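Local coordinates for NADPH-flavin oxidoreductase (Helicobacter pylori, PDB 2H0U), which binds FMN as a member of the nitroreductase family and probably uses NAD(P)H to reduce flavins or nitrogen-containing compounds, at residues A[164-168]-A[169-173]. Residues are numbered along the deposited sequence; the frame is centred on the assembly and turned at random.
With FMN (flavin mononucleotide), chain B.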
ATOM      1  N   GLU A 164       4.173  -7.551   9.492  1.00  7.89           N
ATOM      2  CA  GLU A 164       3.129  -8.542   9.274  1.00  8.49           C
ATOM      3  C   GLU A 164       3.311  -9.762  10.190  1.00  8.70           C
ATOM      4  O   GLU A 164       2.411 -10.591  10.264  1.00  9.14           O
ATOM      5  CB  GLU A 164       3.142  -9.031   7.802  1.00  8.42           C
ATOM      6  CG  GLU A 164       2.466  -8.058   6.800  1.00  6.62           C
ATOM      7  CD  GLU A 164       2.554  -8.585   5.353  1.00  9.18           C
ATOM      8  OE1 GLU A 164       3.068  -9.707   5.160  1.00 10.90           O
ATOM      9  OE2 GLU A 164       2.058  -7.904   4.435  1.00  8.88           O
ATOM     10  N   GLY A 165       4.455  -9.859  10.855  1.00  9.40           N
ATOM     11  CA  GLY A 165       4.843 -11.061  11.642  1.00 10.81           C
ATOM     12  C   GLY A 165       4.172 -11.202  13.019  1.00 11.17           C
ATOM     13  O   GLY A 165       4.806 -11.039  14.072  1.00 12.89           O
ATOM     14  N   TYR A 166       2.881 -11.510  12.993  1.00 11.81           N
ATOM     15  CA  TYR A 166       2.086 -11.783  14.183  1.00 12.60           C
ATOM     16  C   TYR A 166       0.978 -12.745  13.745  1.00 13.14           C
ATOM     17  O   TYR A 166       0.638 -12.830  12.555  1.00 12.38           O
ATOM     18  CB  TYR A 166       1.496 -10.476  14.759  1.00 12.26           C
ATOM     19  CG  TYR A 166       0.687  -9.734  13.731  1.00 10.72           C
ATOM     20  CD1 TYR A 166      -0.670 -10.059  13.516  1.00  9.94           C
ATOM     21  CD2 TYR A 166       1.286  -8.755  12.942  1.00 10.17           C
ATOM     22  CE1 TYR A 166      -1.408  -9.412  12.551  1.00  9.97           C
ATOM     23  CE2 TYR A 166       0.549  -8.076  11.942  1.00 10.31           C
ATOM     24  CZ  TYR A 166      -0.774  -8.409  11.756  1.00 11.50           C
ATOM     25  OH  TYR A 166      -1.491  -7.776  10.773  1.00 12.08           O
ATOM     26  N   ASP A 167       0.392 -13.440  14.715  1.00 14.06           N
ATOM     27  CA  ASP A 167      -0.677 -14.373  14.460  1.00 15.01           C
ATOM     28  C   ASP A 167      -1.972 -13.573  14.495  1.00 15.48           C
ATOM     29  O   ASP A 167      -2.363 -13.071  15.567  1.00 14.96           O
ATOM     30  CB  ASP A 167      -0.603 -15.409  15.580  1.00 15.77           C
ATOM     31  CG  ASP A 167      -1.683 -16.435  15.523  1.00 17.04           C
ATOM     32  OD1 ASP A 167      -2.817 -16.115  15.118  1.00 18.47           O
ATOM     33  OD2 ASP A 167      -1.386 -17.572  15.951  1.00 19.92           O
ATOM     34  N   GLN A 168      -2.623 -13.440  13.341  1.00 15.52           N
ATOM     35  CA  GLN A 168      -3.764 -12.524  13.215  1.00 17.13           C
ATOM     36  C   GLN A 168      -4.941 -12.945  14.082  1.00 17.71           C
ATOM     37  O   GLN A 168      -5.684 -12.100  14.601  1.00 16.75           O
ATOM     38  CB  GLN A 168      -4.204 -12.372  11.775  1.00 17.40           C
ATOM     39  CG  GLN A 168      -4.989 -13.538  11.204  1.00 20.77           C
ATOM     40  CD  GLN A 168      -5.568 -13.183   9.852  1.00 25.72           C
ATOM     41  OE1 GLN A 168      -4.883 -12.598   9.016  1.00 23.85           O
ATOM     42  NE2 GLN A 168      -6.829 -13.527   9.633  1.00 24.78           N
ATOM     43  N   GLU A 169      -5.111 -14.257  14.238  1.00 17.60           N
ATOM     44  CA  GLU A 169      -6.214 -14.758  15.056  1.00 19.48           C
ATOM     45  C   GLU A 169      -6.004 -14.449  16.542  1.00 18.66           C
ATOM     46  O   GLU A 169      -6.901 -13.940  17.210  1.00 19.83           O
ATOM     47  CB  GLU A 169      -6.455 -16.251  14.808  1.00 19.43           C
ATOM     48  CG  GLU A 169      -7.719 -16.721  15.534  1.00 24.68           C
ATOM     49  CD  GLU A 169      -8.087 -18.148  15.242  1.00 28.79           C
ATOM     50  OE1 GLU A 169      -7.875 -18.611  14.081  1.00 30.77           O
ATOM     51  OE2 GLU A 169      -8.605 -18.792  16.181  1.00 31.76           O
ATOM     52  N   LYS A 170      -4.821 -14.717  17.064  1.00 18.29           N
ATOM     53  CA  LYS A 170      -4.554 -14.426  18.463  1.00 18.26           C
ATOM     54  C   LYS A 170      -4.564 -12.918  18.773  1.00 17.31           C
ATOM     55  O   LYS A 170      -5.071 -12.472  19.829  1.00 15.71           O
ATOM     56  CB  LYS A 170      -3.233 -15.037  18.879  1.00 19.54           C
ATOM     57  CG  LYS A 170      -3.214 -16.574  18.808  1.00 22.32           C
ATOM     58  CD  LYS A 170      -1.863 -17.086  19.259  1.00 25.83           C
ATOM     59  CE  LYS A 170      -1.963 -17.735  20.619  1.00 29.96           C
ATOM     60  NZ  LYS A 170      -2.801 -18.964  20.536  1.00 32.58           N
ATOM     61  N   VAL A 171      -3.976 -12.136  17.875  1.00 15.56           N
ATOM     62  CA  VAL A 171      -4.016 -10.678  18.019  1.00 15.02           C
ATOM     63  C   VAL A 171      -5.450 -10.144  18.026  1.00 15.65           C
ATOM     64  O   VAL A 171      -5.796  -9.308  18.889  1.00 15.47           O
ATOM     65  CB  VAL A 171      -3.163  -9.960  16.936  1.00 14.50           C
ATOM     66  CG1 VAL A 171      -3.432  -8.440  16.934  1.00 12.71           C
ATOM     67  CG2 VAL A 171      -1.697 -10.252  17.188  1.00 13.26           C
ATOM     68  N   GLU A 172      -6.277 -10.606  17.083  1.00 15.71           N
ATOM     69  CA  GLU A 172      -7.636 -10.111  17.001  1.00 16.28           C
ATOM     70  C   GLU A 172      -8.456 -10.568  18.240  1.00 17.95           C
ATOM     71  O   GLU A 172      -9.254  -9.784  18.791  1.00 17.42           O
ATOM     72  CB  GLU A 172      -8.300 -10.538  15.712  1.00 16.88           C
ATOM     73  CG  GLU A 172      -7.870  -9.701  14.475  1.00 16.70           C
ATOM     74  CD  GLU A 172      -8.507 -10.172  13.208  1.00 19.09           C
ATOM     75  OE1 GLU A 172      -9.107 -11.261  13.185  1.00 17.78           O
ATOM     76  OE2 GLU A 172      -8.385  -9.485  12.181  1.00 19.90           O
ATOM     77  N   ALA A 173      -8.229 -11.803  18.695  1.00 18.46           N
ATOM     78  CA  ALA A 173      -8.885 -12.279  19.939  1.00 20.06           C
ATOM     79  C   ALA A 173      -8.508 -11.372  21.095  1.00 20.10           C
ATOM     80  O   ALA A 173      -9.350 -10.998  21.920  1.00 20.96           O
ATOM     81  CB  ALA A 173      -8.489 -13.744  20.249  1.00 20.20           C
TER
HETATM   82  N1  FMN B 301      10.372  -7.167   9.130  1.00 14.90           N
HETATM   83  C2  FMN B 301      10.363  -7.859  10.333  1.00 15.17           C
HETATM   84  O2  FMN B 301      11.421  -8.027  10.925  1.00 15.96           O
HETATM   85  N3  FMN B 301       9.208  -8.393  10.843  1.00 15.03           N
HETATM   86  C4  FMN B 301       8.032  -8.260  10.150  1.00 14.41           C
HETATM   87  O4  FMN B 301       6.978  -8.608  10.676  1.00 15.77           O
HETATM   88  C4A FMN B 301       8.046  -7.589   8.907  1.00 13.56           C
HETATM   89  N5  FMN B 301       6.880  -7.448   8.195  1.00 14.25           N
HETATM   90  C5A FMN B 301       6.843  -6.707   7.025  1.00 13.50           C
HETATM   91  C6  FMN B 301       5.603  -6.581   6.367  1.00 13.41           C
HETATM   92  C7  FMN B 301       5.571  -5.838   5.177  1.00 12.61           C
HETATM   93  C7M FMN B 301       4.228  -5.382   4.683  1.00 10.55           C
HETATM   94  C8  FMN B 301       6.736  -5.272   4.623  1.00 12.88           C
HETATM   95  C8M FMN B 301       6.611  -4.233   3.500  1.00  7.45           C
HETATM   96  C9  FMN B 301       7.944  -5.414   5.288  1.00 13.46           C
HETATM   97  C9A FMN B 301       8.005  -6.153   6.487  1.00 14.16           C
HETATM   98  N10 FMN B 301       9.219  -6.331   7.165  1.00 13.01           N
HETATM   99  C10 FMN B 301       9.217  -7.024   8.401  1.00 13.37           C
HETATM  100  C1' FMN B 301      10.516  -5.774   6.657  1.00 11.41           C
HETATM  101  C2' FMN B 301      10.963  -6.425   5.340  1.00 12.03           C
HETATM  102  O2' FMN B 301      11.761  -7.543   5.649  1.00 13.76           O
HETATM  103  C3' FMN B 301      11.772  -5.370   4.574  1.00 14.09           C
HETATM  104  O3' FMN B 301      10.944  -4.272   4.247  1.00 14.09           O
HETATM  105  C4' FMN B 301      12.371  -5.840   3.253  1.00 13.65           C
HETATM  106  O4' FMN B 301      13.341  -6.833   3.543  1.00 15.49           O
HETATM  107  C5' FMN B 301      13.015  -4.723   2.408  1.00 16.24           C
HETATM  108  O5' FMN B 301      14.062  -4.143   3.206  1.00 14.50           O
HETATM  109  P   FMN B 301      14.034  -2.576   3.536  1.00 14.83           P
HETATM  110  O1P FMN B 301      12.677  -2.299   4.132  1.00 12.96           O
HETATM  111  O2P FMN B 301      15.151  -2.335   4.549  1.00 16.69           O
HETATM  112  O3P FMN B 301      14.257  -1.770   2.284  1.00 13.53           O
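D167 OD1 takes two backbone N-H groups from the first turn of helix 168-178. The K170 N to D167 OD1 bond, 3.1 Å long, is nearly straight at the hydrogen (171°). It arrives from above the carboxylate plane, 60° out of it; the one from E169 N is bent and weak. This places D167 at the N-cap, its carboxylate swung over the helix end because CG stands anti to the backbone N (chi1 177°). The helix dipole would probably stabilise the negative charge there. OD2 lies against the aliphatic part of K170, 3.4 Å from K170 CD, while the ammonium group is not in contact with it. Behind the cap the helical ladder starts: V171 N donates to D167 O, and E172 N to Q168 O.

Y166 and V171 supply the apolar side of the turn, their side chains crossing at about a right angle with Y166 CD1 3.8 Å from V171 CG2. E164 O lies 3.4 Å above the plane of the Y166 ring, offset toward its rim. Upstream, two backbone N-H groups of this loop bind the N5/O4 edge of the flavin: E164 N donates to FMN N5 at 3.0 Å and G165 N to FMN O4 at 2.8 Å, G165 being the centre of an inverse gamma turn. The E164 side chain packs along C6 and the C7M methyl, with E164 CG 3.5 Å from FMN C6.

The segment thus links the flavin edge, just past strand 159-163, to the start of helix 168-178. Y166 and V171 both pack on M191 of strand 186-195, E172 OE2 accepts from V188 N of that strand, and D167 packs against D125 of the second subunit.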